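Long-range contacts in putative hemin storage protein (Bordetella bronchiseptica, PDB 6AU1), which cleaves deacetylated poly-beta-1,6-N-acetylglucosamine, a biofilm polysaccharide, through the glycoside hydrolase domain that this chain represents: residues A149-H160 and Y223-N234; D162-D170 and W201-L209. All coordinates share one frame; numbering follows the deposited sequence.

Interaction 1: residues A149-H160 and Y223-N234; sequences AKAAHFDGLLFH and YQNDRDMVVARN
Residues 156-159 and 230-233 are hydrogen-bonded as neighbouring parallel strands, their directions 15° apart. Leu-157 N gives to Val-230 O at 2.9 Å and Leu-157 O receives Ala-232 N at 2.8 Å; Phe-159, two residues on, repeats the pattern: its N gives to Ala-232 O and its O receives Asn-234 N. A weak bond from Val-230 N to Asp-155 O starts the series.

The second polar group is the amide of Gln-224, bent at chi2 so that it turns back onto the loop after helix 135-151. Its NE2 donates to Ala-152 O at 2.8 Å, in the carbonyl plane, and weakly to Ala-149 O, while its OE1 takes a nearly straight bond (172°) from Phe-154 N at 3.1 Å. The same amide lies stacked over one face of the Phe-154 ring, the planes 13° apart.

Apolar contacts divide between the faces of the sheet. With Leu-157, Val-231 and Arg-233, Phe-159 lies on the face covered by helix 195-223; its CE2 meets Val-231 CB at 3.9 Å, and Arg-233 CB comes to the ring edge. On the other face Leu-158 CD1 touches Ala-232 CB. Met-229, bent at chi2 and chi3, brings SD to 3.6 Å from Gly-156 CA and makes an oblique Met-aromatic contact with Phe-154.

At the C-terminal ends one water donates to His-160 O and Asn-234 O and accepts from Arg-233 NE at 2.8 Å. Arg-233 NH1 is hydrogen-bonded to Tyr-260 OH.

Sheet bonding thus sets the strand register, while Gln-224, using both ends of its amide, binds Ala-152 O and Phe-154 N, backbone groups of the turn between helix 135-151 and strand 156-159.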
loop_
_atom_site.group_PDB
_atom_site.type_symbol
_atom_site.label_atom_id
_atom_site.label_comp_id
_atom_site.label_asym_id
_atom_site.label_seq_id
_atom_site.Cartn_x
_atom_site.Cartn_y
_atom_site.Cartn_z
ATOM N N ALA A 149 12.294 -6.657 9.524
ATOM C CA ALA A 149 13.260 -5.687 10.040
ATOM C C ALA A 149 14.610 -6.345 10.333
ATOM O O ALA A 149 15.659 -5.716 10.188
ATOM C CB ALA A 149 12.711 -5.009 11.282
ATOM N N LYS A 150 14.571 -7.612 10.736
ATOM C CA LYS A 150 15.782 -8.396 10.970
ATOM C C LYS A 150 16.477 -8.784 9.667
ATOM O O LYS A 150 17.692 -8.945 9.623
ATOM C CB LYS A 150 15.444 -9.673 11.747
ATOM C CG LYS A 150 14.965 -9.480 13.170
ATOM C CD LYS A 150 14.462 -10.814 13.723
ATOM C CE LYS A 150 14.301 -10.799 15.233
ATOM N NZ LYS A 150 13.841 -12.119 15.754
ATOM N N ALA A 151 15.695 -8.960 8.610
ATOM C CA ALA A 151 16.198 -9.578 7.381
ATOM C C ALA A 151 16.828 -8.587 6.413
ATOM O O ALA A 151 17.589 -8.979 5.523
ATOM C CB ALA A 151 15.062 -10.329 6.669
ATOM N N ALA A 152 16.506 -7.309 6.565
ATOM C CA ALA A 152 16.896 -6.351 5.543
ATOM C C ALA A 152 17.067 -4.954 6.107
ATOM O O ALA A 152 16.554 -4.635 7.176
ATOM C CB ALA A 152 15.865 -6.336 4.417
ATOM N N HIS A 153 17.789 -4.131 5.361
ATOM C CA HIS A 153 17.997 -2.734 5.701
ATOM C C HIS A 153 17.220 -1.867 4.723
ATOM O O HIS A 153 17.373 -2.006 3.511
ATOM C CB HIS A 153 19.486 -2.396 5.653
ATOM C CG HIS A 153 19.795 -0.972 5.989
ATOM N ND1 HIS A 153 20.083 -0.027 5.029
ATOM C CD2 HIS A 153 19.858 -0.331 7.181
ATOM C CE1 HIS A 153 20.311 1.136 5.614
ATOM N NE2 HIS A 153 20.179 0.979 6.919
ATOM N N PHE A 154 16.383 -0.974 5.240
ATOM C CA PHE A 154 15.570 -0.118 4.373
ATOM C C PHE A 154 15.226 1.172 5.103
ATOM O O PHE A 154 15.498 1.303 6.294
ATOM C CB PHE A 154 14.301 -0.839 3.911
ATOM C CG PHE A 154 13.567 -1.538 5.010
ATOM C CD1 PHE A 154 13.881 -2.847 5.350
ATOM C CD2 PHE A 154 12.565 -0.886 5.713
ATOM C CE1 PHE A 154 13.204 -3.492 6.374
ATOM C CE2 PHE A 154 11.888 -1.526 6.728
ATOM C CZ PHE A 154 12.208 -2.830 7.061
ATOM N N ASP A 155 14.639 2.119 4.378
ATOM C CA ASP A 155 14.506 3.487 4.868
ATOM C C ASP A 155 13.101 3.848 5.319
ATOM O O ASP A 155 12.904 4.827 6.043
ATOM C CB ASP A 155 14.950 4.453 3.778
ATOM C CG ASP A 155 16.352 4.171 3.305
ATOM O OD1 ASP A 155 17.284 4.388 4.113
ATOM O OD2 ASP A 155 16.524 3.718 2.147
ATOM N N GLY A 156 12.125 3.080 4.868
ATOM C CA GLY A 156 10.745 3.374 5.206
ATOM C C GLY A 156 9.846 2.177 5.022
ATOM O O GLY A 156 10.284 1.118 4.563
ATOM N N LEU A 157 8.580 2.357 5.380
ATOM C CA LEU A 157 7.557 1.339 5.153
ATOM C C LEU A 157 6.446 1.918 4.301
ATOM O O LEU A 157 6.019 3.056 4.526
ATOM C CB LEU A 157 6.952 0.848 6.473
ATOM C CG LEU A 157 7.777 0.022 7.445
ATOM C CD1 LEU A 157 7.023 -0.038 8.767
ATOM C CD2 LEU A 157 8.023 -1.388 6.879
ATOM N N LEU A 158 5.992 1.148 3.319
ATOM C CA LEU A 158 4.744 1.467 2.642
ATOM C C LEU A 158 3.714 0.432 3.062
ATOM O O LEU A 158 3.804 -0.743 2.718
ATOM C CB LEU A 158 4.892 1.482 1.116
ATOM C CG LEU A 158 3.548 1.602 0.375
ATOM C CD1 LEU A 158 2.856 2.963 0.633
ATOM C CD2 LEU A 158 3.702 1.326 -1.137
ATOM N N PHE A 159 2.725 0.879 3.818
ATOM C CA PHE A 159 1.632 -0.002 4.177
ATOM C C PHE A 159 0.671 -0.133 2.991
ATOM O O PHE A 159 0.142 0.856 2.492
ATOM C CB PHE A 159 0.910 0.541 5.417
ATOM C CG PHE A 159 1.779 0.589 6.654
ATOM C CD1 PHE A 159 2.167 -0.586 7.295
ATOM C CD2 PHE A 159 2.177 1.805 7.190
ATOM C CE1 PHE A 159 2.962 -0.543 8.444
ATOM C CE2 PHE A 159 2.969 1.862 8.338
ATOM C CZ PHE A 159 3.361 0.681 8.964
ATOM N N HIS A 160 0.462 -1.375 2.562
ATOM C CA HIS A 160 -0.312 -1.750 1.370
ATOM C C HIS A 160 -1.777 -1.341 1.425
ATOM O O HIS A 160 -2.297 -1.049 2.502
ATOM C CB HIS A 160 -0.192 -3.276 1.212
ATOM C CG HIS A 160 -0.713 -3.831 -0.085
ATOM N ND1 HIS A 160 -0.657 -3.150 -1.281
ATOM C CD2 HIS A 160 -1.257 -5.043 -0.366
ATOM C CE1 HIS A 160 -1.154 -3.910 -2.242
ATOM N NE2 HIS A 160 -1.535 -5.061 -1.712
ATOM N N TYR A 223 14.000 -2.270 15.516
ATOM C CA TYR A 223 14.940 -3.234 14.952
ATOM C C TYR A 223 15.854 -2.654 13.887
ATOM O O TYR A 223 16.962 -3.144 13.680
ATOM C CB TYR A 223 14.185 -4.419 14.369
ATOM C CG TYR A 223 14.181 -5.603 15.280
ATOM C CD1 TYR A 223 15.219 -6.523 15.252
ATOM C CD2 TYR A 223 13.151 -5.797 16.184
ATOM C CE1 TYR A 223 15.224 -7.606 16.094
ATOM C CE2 TYR A 223 13.152 -6.873 17.033
ATOM C CZ TYR A 223 14.184 -7.781 16.981
ATOM O OH TYR A 223 14.180 -8.865 17.828
ATOM N N GLN A 224 15.390 -1.618 13.202
ATOM C CA GLN A 224 16.235 -0.922 12.244
ATOM C C GLN A 224 17.156 0.031 12.986
ATOM O O GLN A 224 18.014 0.674 12.378
ATOM C CB GLN A 224 15.392 -0.168 11.214
ATOM C CG GLN A 224 14.665 -1.076 10.235
ATOM C CD GLN A 224 15.596 -1.694 9.214
ATOM O OE1 GLN A 224 16.169 -0.997 8.371
ATOM N NE2 GLN A 224 15.765 -3.009 9.291
ATOM N N ASN A 225 16.973 0.100 14.304
ATOM C CA ASN A 225 17.731 1.003 15.166
ATOM C C ASN A 225 17.665 2.412 14.602
ATOM O O ASN A 225 18.673 3.117 14.513
ATOM C CB ASN A 225 19.182 0.538 15.300
ATOM C CG ASN A 225 19.864 1.118 16.517
ATOM O OD1 ASN A 225 19.211 1.452 17.506
ATOM N ND2 ASN A 225 21.186 1.244 16.454
ATOM N N ASP A 226 16.457 2.803 14.210
ATOM C CA ASP A 226 16.248 4.002 13.420
ATOM C C ASP A 226 14.948 4.693 13.808
ATOM O O ASP A 226 13.866 4.293 13.372
ATOM C CB ASP A 226 16.241 3.646 11.929
ATOM C CG ASP A 226 15.952 4.838 11.039
ATOM O OD1 ASP A 226 16.354 5.964 11.399
ATOM O OD2 ASP A 226 15.323 4.643 9.974
ATOM N N ARG A 227 15.058 5.730 14.631
ATOM C CA ARG A 227 13.899 6.532 15.006
ATOM C C ARG A 227 13.328 7.233 13.774
ATOM O O ARG A 227 12.149 7.597 13.741
ATOM C CB ARG A 227 14.276 7.555 16.081
ATOM N N ASP A 228 14.175 7.406 12.762
ATOM C CA ASP A 228 13.778 8.034 11.507
ATOM C C ASP A 228 13.239 7.018 10.494
ATOM O O ASP A 228 13.569 7.078 9.310
ATOM C CB ASP A 228 14.960 8.798 10.901
ATOM C CG ASP A 228 15.519 9.851 11.842
ATOM O OD1 ASP A 228 15.081 11.019 11.762
ATOM O OD2 ASP A 228 16.398 9.511 12.663
ATOM N N MET A 229 12.420 6.083 10.963
ATOM C CA MET A 229 11.716 5.170 10.064
ATOM C C MET A 229 10.502 5.880 9.464
ATOM O O MET A 229 9.494 6.082 10.137
ATOM C CB MET A 229 11.293 3.897 10.804
ATOM C CG MET A 229 10.492 2.889 9.972
ATOM S SD MET A 229 11.364 2.241 8.524
ATOM C CE MET A 229 12.924 1.756 9.238
ATOM N N VAL A 230 10.613 6.261 8.195
ATOM C CA VAL A 230 9.548 6.972 7.498
ATOM C C VAL A 230 8.427 6.010 7.148
ATOM O O VAL A 230 8.694 4.875 6.774
ATOM C CB VAL A 230 10.069 7.626 6.211
ATOM C CG1 VAL A 230 8.998 8.499 5.572
ATOM C CG2 VAL A 230 11.324 8.434 6.503
ATOM N N VAL A 231 7.178 6.443 7.282
ATOM C CA VAL A 231 6.067 5.582 6.876
ATOM C C VAL A 231 5.100 6.254 5.906
ATOM O O VAL A 231 4.786 7.444 6.019
ATOM C CB VAL A 231 5.255 5.057 8.103
ATOM C CG1 VAL A 231 6.142 4.167 8.987
ATOM C CG2 VAL A 231 4.644 6.210 8.910
ATOM N N ALA A 232 4.637 5.467 4.941
ATOM C CA ALA A 232 3.595 5.889 4.013
ATOM C C ALA A 232 2.503 4.836 4.008
ATOM O O ALA A 232 2.748 3.685 4.388
ATOM C CB ALA A 232 4.160 6.083 2.606
ATOM N N ARG A 233 1.304 5.213 3.590
ATOM C CA ARG A 233 0.241 4.217 3.430
ATOM C C ARG A 233 -0.559 4.513 2.168
ATOM O O ARG A 233 -0.833 5.670 1.869
ATOM C CB ARG A 233 -0.675 4.193 4.661
ATOM C CG ARG A 233 -1.815 3.137 4.565
ATOM C CD ARG A 233 -2.511 2.930 5.913
ATOM N NE ARG A 233 -3.776 2.208 5.756
ATOM C CZ ARG A 233 -4.745 2.201 6.668
ATOM N NH1 ARG A 233 -4.584 2.848 7.824
ATOM N NH2 ARG A 233 -5.886 1.562 6.413
ATOM N N ASN A 234 -0.914 3.467 1.423
ATOM C CA ASN A 234 -1.792 3.616 0.263
ATOM C C ASN A 234 -3.200 4.029 0.670
ATOM O O ASN A 234 -3.804 3.428 1.572
ATOM C CB ASN A 234 -1.895 2.307 -0.536
ATOM C CG ASN A 234 -0.659 2.007 -1.352
ATOM O OD1 ASN A 234 -0.179 0.883 -1.339
ATOM N ND2 ASN A 234 -0.167 2.994 -2.102
HETATM O O HOH W 1 -3.989 1.071 3.169
#

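Interaction 2: residues D162-D170 and W201-L209; sequences DAVLDDTED and WSKGKIRYL
The indole of Trp-201 and the loop carbonyls of Asp-167 and Glu-169 meet at the six-membered end of the ring. Asp-167 O lies at the edge, in the ring plane, 3.4 Å from Trp-201 CZ3, whereas Glu-169 O comes in obliquely, 3.1 Å from CZ2 of the same ring. One face of the indole is covered by its own helix neighbour: Lys-205 CE sits 3.4 Å above the plane, over the centre. With CG anti to the backbone N (chi1 -174°), Trp-201 runs out from the helix beneath this lysine.

Lys-205 carries the polar part of the contact. Its chain bends at chi3 (-74°), and NZ donates to Glu-169 O at 2.9 Å, nearly along the C=O axis; Asp-166 O is 3.0 Å from NZ. A water accepts from NZ and donates to Leu-165 O, and so links Leu-165 O to the same ammonium. The acidic side chains of Asp-166, Asp-167 and Glu-169 do not reach NZ, so its direct partner is backbone, although the nearby carboxylates may make the surroundings more favourable to its charge.

Just before the turn, Leu-165 CD1 packs across on Leu-209 CD1 at 3.9 Å and on Lys-205 CD.

The loop is shaped from within. Asp-166 to Glu-169 form a type I turn; Asp-166 OD1 receives Thr-168 N in an Asx turn and also Thr-168 OG1, both from one face of the carboxylate; the Thr-168 hydroxyl is also hydrogen-bonded to Ser-114 OG. Glu-169 OE2 accepts Asp-166 N, while its OE1 forms salt bridges with Arg-129 and Arg-117.

The whole contact lays the loop between strand 156-159 and helix 173-181 along helix 195-223. Ile-188 and Ile-191 of helix 188-193 also pack on Trp-201, Tyr-179 of helix 173-181 touches Lys-205, and Trp-248 of helix 246-249 adjoins Asp-166 and Asp-167.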
loop_
_atom_site.group_PDB
_atom_site.type_symbol
_atom_site.label_atom_id
_atom_site.label_comp_id
_atom_site.label_asym_id
_atom_site.label_seq_id
_atom_site.Cartn_x
_atom_site.Cartn_y
_atom_site.Cartn_z
ATOM N N ASP A 162 -4.232 -3.215 1.198
ATOM C CA ASP A 162 -5.072 -4.322 1.656
ATOM C C ASP A 162 -5.785 -3.967 2.951
ATOM O O ASP A 162 -6.737 -4.638 3.334
ATOM C CB ASP A 162 -4.254 -5.602 1.869
ATOM C CG ASP A 162 -3.349 -5.506 3.072
ATOM O OD1 ASP A 162 -2.517 -4.572 3.121
ATOM O OD2 ASP A 162 -3.468 -6.351 3.978
ATOM N N ALA A 163 -5.305 -2.917 3.615
ATOM C CA ALA A 163 -5.853 -2.450 4.883
ATOM C C ALA A 163 -7.146 -1.650 4.657
ATOM O O ALA A 163 -7.172 -0.413 4.695
ATOM C CB ALA A 163 -4.813 -1.617 5.625
ATOM N N VAL A 164 -8.211 -2.389 4.387
ATOM C CA VAL A 164 -9.545 -1.825 4.211
ATOM C C VAL A 164 -10.516 -2.650 5.033
ATOM O O VAL A 164 -10.282 -3.832 5.261
ATOM C CB VAL A 164 -10.019 -1.828 2.727
ATOM C CG1 VAL A 164 -9.222 -0.846 1.899
ATOM C CG2 VAL A 164 -9.945 -3.243 2.128
ATOM N N LEU A 165 -11.600 -2.010 5.470
ATOM C CA LEU A 165 -12.732 -2.692 6.097
ATOM C C LEU A 165 -14.005 -2.061 5.553
ATOM O O LEU A 165 -14.080 -0.835 5.454
ATOM C CB LEU A 165 -12.692 -2.549 7.621
ATOM C CG LEU A 165 -11.545 -3.220 8.376
ATOM C CD1 LEU A 165 -11.521 -2.748 9.823
ATOM C CD2 LEU A 165 -11.687 -4.749 8.312
ATOM N N ASP A 166 -15.008 -2.857 5.181
ATOM C CA ASP A 166 -16.231 -2.211 4.707
ATOM C C ASP A 166 -17.251 -2.075 5.838
ATOM O O ASP A 166 -16.921 -2.320 6.995
ATOM C CB ASP A 166 -16.818 -2.933 3.485
ATOM C CG ASP A 166 -17.351 -4.328 3.789
ATOM O OD1 ASP A 166 -17.812 -4.595 4.911
ATOM O OD2 ASP A 166 -17.335 -5.163 2.861
ATOM N N ASP A 167 -18.469 -1.650 5.509
ATOM C CA ASP A 167 -19.424 -1.295 6.556
ATOM C C ASP A 167 -20.191 -2.516 7.080
ATOM O O ASP A 167 -21.161 -2.368 7.816
ATOM C CB ASP A 167 -20.391 -0.210 6.054
ATOM C CG ASP A 167 -21.089 -0.583 4.757
ATOM O OD1 ASP A 167 -20.795 -1.654 4.186
ATOM O OD2 ASP A 167 -21.929 0.222 4.296
ATOM N N THR A 168 -19.725 -3.714 6.722
ATOM C CA THR A 168 -20.245 -4.965 7.290
ATOM C C THR A 168 -19.163 -5.715 8.067
ATOM O O THR A 168 -19.379 -6.850 8.522
ATOM C CB THR A 168 -20.806 -5.910 6.194
ATOM O OG1 THR A 168 -19.724 -6.397 5.383
ATOM C CG2 THR A 168 -21.818 -5.177 5.322
ATOM N N GLU A 169 -17.994 -5.079 8.203
ATOM C CA GLU A 169 -16.806 -5.697 8.793
ATOM C C GLU A 169 -16.246 -4.815 9.907
ATOM O O GLU A 169 -16.558 -3.629 9.950
ATOM C CB GLU A 169 -15.725 -5.889 7.719
ATOM C CG GLU A 169 -16.126 -6.805 6.569
ATOM C CD GLU A 169 -15.137 -6.743 5.408
ATOM O OE1 GLU A 169 -15.025 -7.748 4.675
ATOM O OE2 GLU A 169 -14.469 -5.700 5.234
ATOM N N ASP A 170 -15.419 -5.336 10.813
ATOM C CA ASP A 170 -15.121 -6.742 11.054
ATOM C C ASP A 170 -16.199 -7.278 12.009
ATOM O O ASP A 170 -16.440 -6.679 13.055
ATOM C CB ASP A 170 -13.704 -6.829 11.652
ATOM C CG ASP A 170 -13.221 -8.241 11.875
ATOM O OD1 ASP A 170 -14.024 -9.193 11.845
ATOM O OD2 ASP A 170 -12.000 -8.377 12.096
ATOM N N TRP A 201 -18.566 4.378 14.652
ATOM C CA TRP A 201 -17.990 3.080 14.332
ATOM C C TRP A 201 -17.023 3.181 13.154
ATOM O O TRP A 201 -15.907 2.633 13.205
ATOM C CB TRP A 201 -19.109 2.078 14.037
ATOM C CG TRP A 201 -18.647 0.655 13.826
ATOM C CD1 TRP A 201 -17.829 -0.072 14.640
ATOM C CD2 TRP A 201 -19.028 -0.216 12.753
ATOM N NE1 TRP A 201 -17.656 -1.339 14.123
ATOM C CE2 TRP A 201 -18.386 -1.451 12.968
ATOM C CE3 TRP A 201 -19.857 -0.069 11.634
ATOM C CZ2 TRP A 201 -18.535 -2.536 12.100
ATOM C CZ3 TRP A 201 -19.998 -1.145 10.761
ATOM C CH2 TRP A 201 -19.347 -2.364 11.005
ATOM N N SER A 202 -17.441 3.882 12.100
ATOM C CA SER A 202 -16.575 4.112 10.945
ATOM C C SER A 202 -15.263 4.780 11.359
ATOM O O SER A 202 -14.183 4.298 11.012
ATOM C CB SER A 202 -17.283 4.965 9.890
ATOM O OG SER A 202 -16.394 5.307 8.835
ATOM N N LYS A 203 -15.357 5.871 12.115
ATOM C CA LYS A 203 -14.162 6.596 12.554
ATOM C C LYS A 203 -13.298 5.739 13.474
ATOM O O LYS A 203 -12.068 5.791 13.408
ATOM C CB LYS A 203 -14.550 7.897 13.253
ATOM C CG LYS A 203 -15.011 8.978 12.288
ATOM C CD LYS A 203 -13.882 9.350 11.330
ATOM C CE LYS A 203 -14.264 10.515 10.429
ATOM N NZ LYS A 203 -13.122 10.942 9.566
ATOM N N GLY A 204 -13.946 4.942 14.321
ATOM C CA GLY A 204 -13.241 4.050 15.222
ATOM C C GLY A 204 -12.409 3.013 14.482
ATOM O O GLY A 204 -11.257 2.739 14.850
ATOM N N LYS A 205 -12.982 2.426 13.436
ATOM C CA LYS A 205 -12.248 1.418 12.666
ATOM C C LYS A 205 -11.073 2.054 11.934
ATOM O O LYS A 205 -9.994 1.457 11.843
ATOM C CB LYS A 205 -13.170 0.707 11.678
ATOM C CG LYS A 205 -14.117 -0.274 12.365
ATOM C CD LYS A 205 -14.966 -1.022 11.347
ATOM C CE LYS A 205 -16.051 -0.105 10.779
ATOM N NZ LYS A 205 -16.700 -0.778 9.616
ATOM N N ILE A 206 -11.286 3.253 11.402
ATOM C CA ILE A 206 -10.207 3.976 10.722
ATOM C C ILE A 206 -9.038 4.179 11.674
ATOM O O ILE A 206 -7.886 3.889 11.322
ATOM C CB ILE A 206 -10.693 5.329 10.171
ATOM C CG1 ILE A 206 -11.612 5.090 8.962
ATOM C CG2 ILE A 206 -9.505 6.264 9.816
ATOM C CD1 ILE A 206 -12.534 6.296 8.607
ATOM N N ARG A 207 -9.334 4.629 12.888
ATOM C CA ARG A 207 -8.283 4.880 13.870
ATOM C C ARG A 207 -7.649 3.579 14.355
ATOM O O ARG A 207 -6.441 3.539 14.626
ATOM C CB ARG A 207 -8.836 5.687 15.044
ATOM C CG ARG A 207 -9.111 7.126 14.662
ATOM C CD ARG A 207 -9.467 7.983 15.865
ATOM N NE ARG A 207 -9.890 9.323 15.465
ATOM C CZ ARG A 207 -11.154 9.735 15.453
ATOM N NH1 ARG A 207 -12.124 8.910 15.829
ATOM N NH2 ARG A 207 -11.448 10.971 15.073
ATOM N N TYR A 208 -8.447 2.517 14.461
ATOM C CA TYR A 208 -7.906 1.232 14.900
ATOM C C TYR A 208 -6.847 0.712 13.920
ATOM O O TYR A 208 -5.764 0.272 14.339
ATOM C CB TYR A 208 -9.018 0.192 15.070
ATOM C CG TYR A 208 -8.543 -1.076 15.744
ATOM C CD1 TYR A 208 -8.551 -1.195 17.127
ATOM C CD2 TYR A 208 -8.068 -2.151 14.992
ATOM C CE1 TYR A 208 -8.119 -2.345 17.747
ATOM C CE2 TYR A 208 -7.627 -3.303 15.601
ATOM C CZ TYR A 208 -7.652 -3.398 16.979
ATOM O OH TYR A 208 -7.217 -4.549 17.604
ATOM N N LEU A 209 -7.158 0.744 12.625
ATOM C CA LEU A 209 -6.187 0.302 11.614
ATOM C C LEU A 209 -4.948 1.182 11.627
ATOM O O LEU A 209 -3.822 0.682 11.508
ATOM C CB LEU A 209 -6.807 0.300 10.211
ATOM C CG LEU A 209 -7.883 -0.760 9.967
ATOM C CD1 LEU A 209 -8.476 -0.597 8.551
ATOM C CD2 LEU A 209 -7.311 -2.171 10.169
HETATM O O HOH W 2 -14.685 0.351 7.911
#

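In the fold
Both contacts belong to one TIM-barrel-like glycoside hydrolase domain, their centres about 23 Å apart. The chain passes from strand 156-159 into the loop of interaction 2, through helices 173-181, 188-193 and 195-223, and back into strand 230-235, so interaction 2 falls wholly between the two segments of interaction 1. Together they mark out a beta-alpha-beta crossover: interaction 1 pairs its parallel strands, and interaction 2 sets the long loop after the first strand against the returning helix. The two contacts touch where Arg-233 NH2 probably bonds to Ala-163 O and packs on Leu-209, tying the second strand to the loop and helix.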